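Local coordinates for protein pyridine nucleotide-disulphide oxidoreductase dimerisation region (Escherichia coli BL21, PDB 6KYY) that acts as a hypochlorous acid-induced, FAD-dependent flavoprotein disulfide reductase, probably involved in resistance to reactive chlorine species, at residues K88-H91 with N92-M96; L38-S42 with N43-G47; V27-K31 with A32-V36. All coordinates share one frame; numbering follows the deposited sequence.

Contact 1 of 3, residues K88-H91 with N92-M96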
loop_
_atom_site.group_PDB
_atom_site.type_symbol
_atom_site.label_atom_id
_atom_site.label_comp_id
_atom_site.label_asym_id
_atom_site.label_seq_id
_atom_site.Cartn_x
_atom_site.Cartn_y
_atom_site.Cartn_z
ATOM N N LYS B 88 1.449 6.473 24.944
ATOM C CA LYS B 88 1.838 7.631 24.145
ATOM C C LYS B 88 0.659 8.572 23.932
ATOM O O LYS B 88 0.827 9.797 23.931
ATOM C CB LYS B 88 2.415 7.174 22.804
ATOM C CG LYS B 88 2.770 8.309 21.853
ATOM C CD LYS B 88 4.274 8.487 21.738
ATOM C CE LYS B 88 4.625 9.739 20.949
ATOM N NZ LYS B 88 4.706 10.943 21.821
ATOM N N ASN B 89 -0.546 8.020 23.758
ATOM C CA ASN B 89 -1.716 8.866 23.551
ATOM C C ASN B 89 -2.125 9.588 24.826
ATOM O O ASN B 89 -2.653 10.704 24.760
ATOM C CB ASN B 89 -2.883 8.035 23.023
ATOM C CG ASN B 89 -3.050 8.156 21.526
ATOM O OD1 ASN B 89 -3.546 9.164 21.023
ATOM N ND2 ASN B 89 -2.625 7.130 20.802
ATOM N N PHE B 90 -1.903 8.973 25.989
ATOM C CA PHE B 90 -2.208 9.655 27.243
ATOM C C PHE B 90 -1.222 10.784 27.502
ATOM O O PHE B 90 -1.618 11.897 27.867
ATOM C CB PHE B 90 -2.198 8.664 28.408
ATOM C CG PHE B 90 -2.198 9.327 29.758
ATOM C CD1 PHE B 90 -3.345 9.930 30.246
ATOM C CD2 PHE B 90 -1.048 9.361 30.532
ATOM C CE1 PHE B 90 -3.351 10.546 31.483
ATOM C CE2 PHE B 90 -1.046 9.978 31.769
ATOM C CZ PHE B 90 -2.200 10.571 32.245
ATOM N N HIS B 91 0.072 10.515 27.314
ATOM C CA HIS B 91 1.088 11.509 27.645
ATOM C C HIS B 91 1.088 12.672 26.664
ATOM O O HIS B 91 1.388 13.805 27.056
ATOM C CB HIS B 91 2.467 10.851 27.696
ATOM C CG HIS B 91 2.842 10.343 29.053
ATOM N ND1 HIS B 91 3.390 11.151 30.026
ATOM C CD2 HIS B 91 2.744 9.109 29.601
ATOM C CE1 HIS B 91 3.616 10.436 31.114
ATOM N NE2 HIS B 91 3.233 9.193 30.882
ATOM N N ASN B 92 0.749 12.426 25.396
ATOM C CA ASN B 92 0.708 13.514 24.423
ATOM C C ASN B 92 -0.354 14.550 24.767
ATOM O O ASN B 92 -0.301 15.672 24.250
ATOM C CB ASN B 92 0.471 12.959 23.018
ATOM C CG ASN B 92 1.728 12.969 22.170
ATOM O OD1 ASN B 92 2.819 13.263 22.661
ATOM N ND2 ASN B 92 1.582 12.649 20.890
ATOM N N LEU B 93 -1.311 14.203 25.626
ATOM C CA LEU B 93 -2.292 15.142 26.151
ATOM C C LEU B 93 -1.936 15.626 27.551
ATOM O O LEU B 93 -2.003 16.827 27.830
ATOM C CB LEU B 93 -3.684 14.497 26.168
ATOM C CG LEU B 93 -4.599 14.772 24.975
ATOM C CD1 LEU B 93 -4.254 13.853 23.816
ATOM C CD2 LEU B 93 -6.059 14.612 25.377
ATOM N N ALA B 94 -1.543 14.708 28.436
ATOM C CA ALA B 94 -1.299 15.054 29.832
ATOM C C ALA B 94 -0.059 15.918 30.022
ATOM O O ALA B 94 0.100 16.516 31.090
ATOM C CB ALA B 94 -1.178 13.782 30.673
ATOM N N ASP B 95 0.820 15.997 29.022
ATOM C CA ASP B 95 2.027 16.803 29.156
ATOM C C ASP B 95 1.799 18.269 28.814
ATOM O O ASP B 95 2.623 19.111 29.186
ATOM C CB ASP B 95 3.143 16.239 28.275
ATOM C CG ASP B 95 3.587 14.859 28.712
ATOM O OD1 ASP B 95 3.284 14.472 29.862
ATOM O OD2 ASP B 95 4.233 14.158 27.906
ATOM N N MET B 96 0.715 18.592 28.123
ATOM C CA MET B 96 0.423 19.985 27.808
ATOM C C MET B 96 -0.172 20.674 29.032
ATOM O O MET B 96 -1.079 20.126 29.664
ATOM C CB MET B 96 -0.535 20.081 26.626
ATOM C CG MET B 96 -0.061 19.330 25.391
ATOM S SD MET B 96 -0.836 19.906 23.869
ATOM C CE MET B 96 -0.162 21.561 23.748
#
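Lys-88, Phe-90 and His-91 reach Asn-92, Ala-94 and Asp-95 in a local, one-turn contact that lies in the C-terminal part of helix 71-94, shortly before the chain heads for strand 99-103. Asn-92, Ala-94 and Asp-95 bond through their backbone N to the carbonyl four residues back, while Leu-93 N reaches only three back. Phe-90 O therefore accepts from both Ala-94 N (2.9 Å) and Leu-93 N (3.2 Å). Asp-95 N meets His-91 O at 3.0 Å.

Three side-chain pairs follow the four-residue spacing. The chain of Lys-88 leaves with CG anti to the backbone N (chi1 176°), then bends so that NZ comes 3.1 Å from Asn-92 OD1, standing above the amide carbonyl plane and not on a lone pair. Phe-90 lays one ring face over the Ala-94 methyl: CB sits 4.0 Å from the ring centroid, a CH-pi contact displaced toward the CZ rim. His-91 meets Asp-95 at its ring edge, where ND1 makes a weak but fairly straight bond of 3.3 Å to OD1 (161° at the hydrogen), although ring and carboxylate planes are turned 55° apart.

On the inward side, Leu-93 packs on Ala-26 and Val-27 of helix 20-31 and on Val-101 of the sheet, while the amide of Asn-89 is taken up by Lys-23 and Leu-85.

His-91 also belongs to a copper(II) site with Asn-87, the nearest atom of its side chain about 3 Å from the ion. If the weak bond holds, Asp-95 may limit the ring's rotation and make the imidazole a little more electron-rich, as a possible second-shell neighbour of the copper ligand.

Contact 2 of 3, residues L38-S42 with N43-G47. With FAD (flavin-adenine dinucleotide), chain N.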
loop_
_atom_site.group_PDB
_atom_site.type_symbol
_atom_site.label_atom_id
_atom_site.label_comp_id
_atom_site.label_asym_id
_atom_site.label_seq_id
_atom_site.Cartn_x
_atom_site.Cartn_y
_atom_site.Cartn_z
ATOM N N LEU B 38 -10.415 17.062 29.102
ATOM C CA LEU B 38 -10.954 15.873 28.458
ATOM C C LEU B 38 -11.285 14.836 29.521
ATOM O O LEU B 38 -10.425 14.476 30.332
ATOM C CB LEU B 38 -9.965 15.295 27.442
ATOM C CG LEU B 38 -10.559 14.293 26.447
ATOM C CD1 LEU B 38 -10.002 14.519 25.051
ATOM C CD2 LEU B 38 -10.308 12.862 26.901
ATOM N N ILE B 39 -12.528 14.365 29.515
ATOM C CA ILE B 39 -12.998 13.363 30.464
ATOM C C ILE B 39 -12.931 11.997 29.799
ATOM O O ILE B 39 -13.375 11.831 28.657
ATOM C CB ILE B 39 -14.427 13.671 30.942
ATOM C CG1 ILE B 39 -14.634 15.181 31.060
ATOM C CG2 ILE B 39 -14.702 12.983 32.271
ATOM C CD1 ILE B 39 -13.943 15.795 32.251
ATOM N N GLU B 40 -12.379 11.019 30.512
ATOM C CA GLU B 40 -12.254 9.655 30.011
ATOM C C GLU B 40 -12.630 8.701 31.134
ATOM O O GLU B 40 -12.017 8.730 32.205
ATOM C CB GLU B 40 -10.833 9.380 29.510
ATOM C CG GLU B 40 -10.581 7.945 29.091
ATOM C CD GLU B 40 -11.675 7.394 28.200
ATOM O OE1 GLU B 40 -12.210 6.309 28.517
ATOM O OE2 GLU B 40 -11.999 8.040 27.181
ATOM N N GLN B 41 -13.634 7.858 30.888
ATOM C CA GLN B 41 -14.195 7.008 31.930
ATOM C C GLN B 41 -13.353 5.774 32.230
ATOM O O GLN B 41 -13.626 5.092 33.224
ATOM C CB GLN B 41 -15.612 6.572 31.545
ATOM C CG GLN B 41 -15.664 5.524 30.444
ATOM C CD GLN B 41 -17.069 5.302 29.914
ATOM O OE1 GLN B 41 -18.034 5.875 30.422
ATOM N NE2 GLN B 41 -17.191 4.467 28.888
ATOM N N SER B 42 -12.344 5.473 31.416
ATOM C CA SER B 42 -11.564 4.254 31.578
ATOM C C SER B 42 -10.091 4.550 31.342
ATOM O O SER B 42 -9.738 5.178 30.340
ATOM C CB SER B 42 -12.043 3.165 30.612
ATOM O OG SER B 42 -11.640 1.879 31.045
ATOM N N ASN B 43 -9.237 4.095 32.257
ATOM C CA ASN B 43 -7.798 4.257 32.089
ATOM C C ASN B 43 -7.191 3.205 31.168
ATOM O O ASN B 43 -5.993 3.281 30.871
ATOM C CB ASN B 43 -7.099 4.240 33.453
ATOM C CG ASN B 43 -6.979 2.847 34.041
ATOM O OD1 ASN B 43 -7.833 1.989 33.823
ATOM N ND2 ASN B 43 -5.913 2.617 34.800
ATOM N N ALA B 44 -7.979 2.230 30.718
ATOM C CA ALA B 44 -7.583 1.318 29.657
ATOM C C ALA B 44 -8.112 1.762 28.301
ATOM O O ALA B 44 -7.953 1.039 27.312
ATOM C CB ALA B 44 -8.058 -0.102 29.969
ATOM N N MET B 45 -8.746 2.933 28.242
ATOM C CA MET B 45 -9.271 3.488 27.002
ATOM C C MET B 45 -8.576 4.784 26.610
ATOM O O MET B 45 -9.083 5.508 25.745
ATOM C CB MET B 45 -10.780 3.716 27.120
ATOM C CG MET B 45 -11.602 2.448 27.001
ATOM S SD MET B 45 -11.454 1.696 25.372
ATOM C CE MET B 45 -13.127 1.900 24.762
ATOM N N TYR B 46 -7.442 5.102 27.234
ATOM C CA TYR B 46 -6.641 6.238 26.801
ATOM C C TYR B 46 -6.252 6.061 25.340
ATOM O O TYR B 46 -5.723 5.017 24.949
ATOM C CB TYR B 46 -5.386 6.366 27.665
ATOM C CG TYR B 46 -5.623 6.859 29.076
ATOM C CD1 TYR B 46 -6.706 7.675 29.382
ATOM C CD2 TYR B 46 -4.751 6.515 30.103
ATOM C CE1 TYR B 46 -6.916 8.128 30.672
ATOM C CE2 TYR B 46 -4.953 6.963 31.394
ATOM C CZ TYR B 46 -6.035 7.768 31.672
ATOM O OH TYR B 46 -6.233 8.213 32.957
ATOM N N GLY B 47 -6.527 7.075 24.527
ATOM C CA GLY B 47 -6.240 7.011 23.113
ATOM C C GLY B 47 -7.429 6.694 22.233
ATOM O O GLY B 47 -7.333 6.863 21.011
HETATM P PA FAD N . -14.093 6.543 20.406
HETATM O O1A FAD N . -15.102 5.456 20.388
HETATM O O2A FAD N . -12.761 6.226 19.717
HETATM O O5B FAD N . -13.820 7.016 21.877
HETATM C C5B FAD N . -14.759 6.741 22.938
HETATM C C4B FAD N . -14.097 7.044 24.258
HETATM O O4B FAD N . -15.011 7.770 25.112
HETATM C C3B FAD N . -13.637 5.819 25.052
HETATM O O3B FAD N . -12.328 6.022 25.571
HETATM C C2B FAD N . -14.686 5.706 26.162
HETATM O O2B FAD N . -14.144 5.131 27.345
HETATM C C1B FAD N . -15.032 7.174 26.389
HETATM N N9A FAD N . -16.345 7.399 26.987
HETATM C C8A FAD N . -17.536 6.836 26.610
HETATM N N7A FAD N . -18.563 7.222 27.331
HETATM C C5A FAD N . -18.007 8.101 28.248
HETATM C C6A FAD N . -18.564 8.858 29.298
HETATM N N6A FAD N . -19.862 8.849 29.612
HETATM N N1A FAD N . -17.729 9.637 30.022
HETATM C C2A FAD N . -16.431 9.650 29.712
HETATM N N3A FAD N . -15.793 8.980 28.749
HETATM C C4A FAD N . -16.641 8.221 28.048
HETATM N N1 FAD N . -12.564 2.403 11.938
HETATM C C2 FAD N . -11.828 2.576 10.800
HETATM O O2 FAD N . -11.731 3.680 10.253
HETATM N N3 FAD N . -11.168 1.497 10.239
HETATM C C4 FAD N . -11.183 0.198 10.709
HETATM O O4 FAD N . -10.546 -0.676 10.127
HETATM C C4X FAD N . -11.972 0.024 11.917
HETATM N N5 FAD N . -12.016 -1.161 12.452
HETATM C C5X FAD N . -12.764 -1.326 13.606
HETATM C C6 FAD N . -12.836 -2.593 14.181
HETATM C C7 FAD N . -13.573 -2.811 15.341
HETATM C C7M FAD N . -13.628 -4.195 15.934
HETATM C C8 FAD N . -14.254 -1.741 15.941
HETATM C C8M FAD N . -15.059 -1.943 17.196
HETATM C C9 FAD N . -14.185 -0.474 15.369
HETATM C C9A FAD N . -13.447 -0.259 14.211
HETATM N N10 FAD N . -13.350 1.011 13.611
HETATM C C10 FAD N . -12.622 1.190 12.461
HETATM C "C1'" FAD N . -14.049 2.170 14.188
HETATM C "C2'" FAD N . -13.184 2.985 15.143
HETATM O "O2'" FAD N . -12.825 2.200 16.280
HETATM C "C3'" FAD N . -13.971 4.211 15.609
HETATM O "O3'" FAD N . -14.853 4.617 14.570
HETATM C "C4'" FAD N . -13.101 5.401 16.015
HETATM O "O4'" FAD N . -12.398 5.089 17.218
HETATM C "C5'" FAD N . -13.900 6.677 16.185
HETATM O "O5'" FAD N . -14.435 6.722 17.524
HETATM P P FAD N . -14.888 8.082 18.177
HETATM O O1P FAD N . -13.932 9.201 17.751
HETATM O O2P FAD N . -16.313 8.348 17.886
HETATM O O3P FAD N . -14.689 7.848 19.733
#
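Glu-40 closes strand 36-40 of the Rossmann-type FAD-binding fold; its carboxylate meets the cofactor ribose and Met-45, while Tyr-46 lies against CG from the other side. An acidic residue at the end of the second strand, gripping both ribose hydroxyls, is a hallmark of this fold. With CG anti to the backbone N (chi1 175°) and a bend at chi2, the carboxylate faces the sugar: O2B of FAD donates to OE1 at 2.5 Å and O3B to OE2 at 2.6 Å. Phe-18 N, from the glycine-rich turn, also bonds OE2, so protein and ligand together fix the group's rotation.

Met-45 brings its CB against both OE1 and the ribose hydroxyl O3B, then leads its thioether away from the glutamate; its CG lies 3.7 Å from Ser-42 CB. The Tyr-46 ring stands nearly upright to the carboxylate, the planes 85° apart, with CD1 3.9 Å from Glu-40 CG. Elsewhere this ring stacks with Phe-90 of helix 71-94. Gln-41 lays its extended side chain along the adenine, CD lying 3.4 Å from FAD C5A.

What brings Met-45 and Tyr-46 back beside the strand end is a type I beta turn from Ser-42 to Met-45. Met-45 N closes it on Ser-42 O at 3.2 Å. Beyond the turn, Gly-47 takes a positive phi and gives its carbonyl to Lys-23. Finally, the Ser-42 backbone N bonds Glu-40 OE1 at 3.0 Å, coming from the anti side of the carboxylate and 24° out of its plane.

Contact 3 of 3, residues V27-K31 with A32-V36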
loop_
_atom_site.group_PDB
_atom_site.type_symbol
_atom_site.label_atom_id
_atom_site.label_comp_id
_atom_site.label_asym_id
_atom_site.label_seq_id
_atom_site.Cartn_x
_atom_site.Cartn_y
_atom_site.Cartn_z
ATOM N N VAL B 27 -5.649 18.764 21.720
ATOM C CA VAL B 27 -4.282 19.203 21.455
ATOM C C VAL B 27 -4.277 20.502 20.660
ATOM O O VAL B 27 -3.417 21.367 20.866
ATOM C CB VAL B 27 -3.488 18.096 20.737
ATOM C CG1 VAL B 27 -2.002 18.408 20.768
ATOM C CG2 VAL B 27 -3.735 16.762 21.400
ATOM N N THR B 28 -5.232 20.665 19.741
ATOM C CA THR B 28 -5.256 21.863 18.910
ATOM C C THR B 28 -5.761 23.083 19.670
ATOM O O THR B 28 -5.334 24.206 19.381
ATOM C CB THR B 28 -6.118 21.630 17.668
ATOM O OG1 THR B 28 -5.969 20.275 17.228
ATOM C CG2 THR B 28 -5.695 22.569 16.547
ATOM N N LEU B 29 -6.660 22.891 20.640
ATOM C CA LEU B 29 -7.158 24.024 21.412
ATOM C C LEU B 29 -6.193 24.408 22.528
ATOM O O LEU B 29 -6.030 25.595 22.828
ATOM C CB LEU B 29 -8.541 23.709 21.983
ATOM C CG LEU B 29 -9.652 23.464 20.957
ATOM C CD1 LEU B 29 -11.008 23.379 21.640
ATOM C CD2 LEU B 29 -9.653 24.543 19.883
ATOM N N ALA B 30 -5.547 23.420 23.153
ATOM C CA ALA B 30 -4.527 23.727 24.152
ATOM C C ALA B 30 -3.347 24.451 23.523
ATOM O O ALA B 30 -2.742 25.333 24.146
ATOM C CB ALA B 30 -4.060 22.447 24.840
ATOM N N LYS B 31 -3.000 24.085 22.289
ATOM C CA LYS B 31 -1.934 24.764 21.565
ATOM C C LYS B 31 -2.330 26.180 21.162
ATOM O O LYS B 31 -1.452 27.031 20.989
ATOM C CB LYS B 31 -1.552 23.928 20.340
ATOM C CG LYS B 31 -0.563 24.564 19.383
ATOM C CD LYS B 31 -0.937 24.237 17.947
ATOM C CE LYS B 31 0.126 24.705 16.971
ATOM N NZ LYS B 31 0.242 23.782 15.808
ATOM N N ALA B 32 -3.626 26.453 21.030
ATOM C CA ALA B 32 -4.116 27.785 20.708
ATOM C C ALA B 32 -4.365 28.643 21.941
ATOM O O ALA B 32 -4.841 29.775 21.803
ATOM C CB ALA B 32 -5.403 27.690 19.882
ATOM N N GLY B 33 -4.060 28.137 23.137
ATOM C CA GLY B 33 -4.198 28.892 24.364
ATOM C C GLY B 33 -5.401 28.534 25.211
ATOM O O GLY B 33 -5.490 28.999 26.354
ATOM N N TRP B 34 -6.318 27.720 24.694
ATOM C CA TRP B 34 -7.541 27.401 25.418
ATOM C C TRP B 34 -7.251 26.503 26.617
ATOM O O TRP B 34 -6.361 25.649 26.583
ATOM C CB TRP B 34 -8.546 26.703 24.499
ATOM C CG TRP B 34 -9.070 27.540 23.367
ATOM C CD1 TRP B 34 -8.391 28.490 22.659
ATOM C CD2 TRP B 34 -10.386 27.485 22.801
ATOM N NE1 TRP B 34 -9.205 29.034 21.695
ATOM C CE2 TRP B 34 -10.435 28.433 21.761
ATOM C CE3 TRP B 34 -11.528 26.727 23.078
ATOM C CZ2 TRP B 34 -11.582 28.645 20.996
ATOM C CZ3 TRP B 34 -12.665 26.938 22.319
ATOM C CH2 TRP B 34 -12.683 27.889 21.290
ATOM N N ARG B 35 -8.020 26.704 27.686
ATOM C CA ARG B 35 -7.993 25.818 28.846
ATOM C C ARG B 35 -8.943 24.658 28.568
ATOM O O ARG B 35 -10.166 24.837 28.555
ATOM C CB ARG B 35 -8.386 26.567 30.116
ATOM C CG ARG B 35 -8.118 25.794 31.400
ATOM C CD ARG B 35 -8.189 26.691 32.627
ATOM N NE ARG B 35 -9.103 26.158 33.633
ATOM C CZ ARG B 35 -8.789 25.193 34.490
ATOM N NH1 ARG B 35 -7.578 24.651 34.468
ATOM N NH2 ARG B 35 -9.686 24.765 35.368
ATOM N N VAL B 36 -8.384 23.471 28.343
ATOM C CA VAL B 36 -9.138 22.322 27.860
ATOM C C VAL B 36 -9.148 21.236 28.926
ATOM O O VAL B 36 -8.165 21.052 29.652
ATOM C CB VAL B 36 -8.551 21.778 26.541
ATOM C CG1 VAL B 36 -9.559 20.885 25.836
ATOM C CG2 VAL B 36 -8.122 22.924 25.639
#
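Leu-29 O receives the N-H of Trp-34 at 2.8 Å, the tighter of two backbone bonds that turn the chain out of helix 20-31. The other is Gly-33 N to Ala-30 O, 3.3 Å long. Nested one inside the other, they tie the residues just past the helix to its final turn. Ala-32 N adds weak bonds to the oxygens of Thr-28 and Leu-29. Gly-33 leaves helical geometry with phi at 104°, where a side chain would press on the carbonyl O of Ala-32.

Outside this frame the side chains of Leu-29 and Trp-34 close over each other. Both carry CG anti to their own carbonyl carbon (chi1 -63° and -65°), which turns the leucine branches to the indole: CD2 stands over the middle of the six-membered ring, 4.3 Å from its centroid and close to the ring normal, while CD1 reaches CE3 at 3.7 Å. Val-36, where the next strand begins, turns CG2 back against the helix, 3.8 Å from Leu-29 CB and 4.2 Å from Ala-30 CB. Leu-321 of helix 307-321 packs on both Leu-29 and Trp-34, and Ala-13 of strand 10-16 lies against Leu-29. Lys-31 also packs on Lys-448 of the second subunit.

Paired backbone bonds around a positive-phi glycine, with an apolar contact joining Leu-29 and Trp-34, the residues at either end of the wider-spanning bond, make a Schellman motif; here it terminates the helix of the first beta-alpha-beta crossover (strand 10-16, helix 20-31, strand 36-40) of the Rossmann-type FAD-binding domain.

From the N terminus the chain meets contact 3 first, where residues 27-36 turn it from helix 20-31 into strand 36-40. That strand runs straight into contact 2, residues 38-47, where it ends at the FAD ribose and a beta turn folds the chain back beside it. Some forty residues later comes contact 1, residues 88-96, in the C-terminal part of helix 71-94 ahead of strand 99-103. The three lie in series, none nested in or crossing another. Contact 1 nevertheless packs on both others: Met-96 lies against Val-27, Ala-30 and Lys-31 of contact 3, and Leu-93 touches Leu-38 of contact 2. Helix 71-94 thus joins the neighbouring helix to the strand that carries the ribose-binding glutamate.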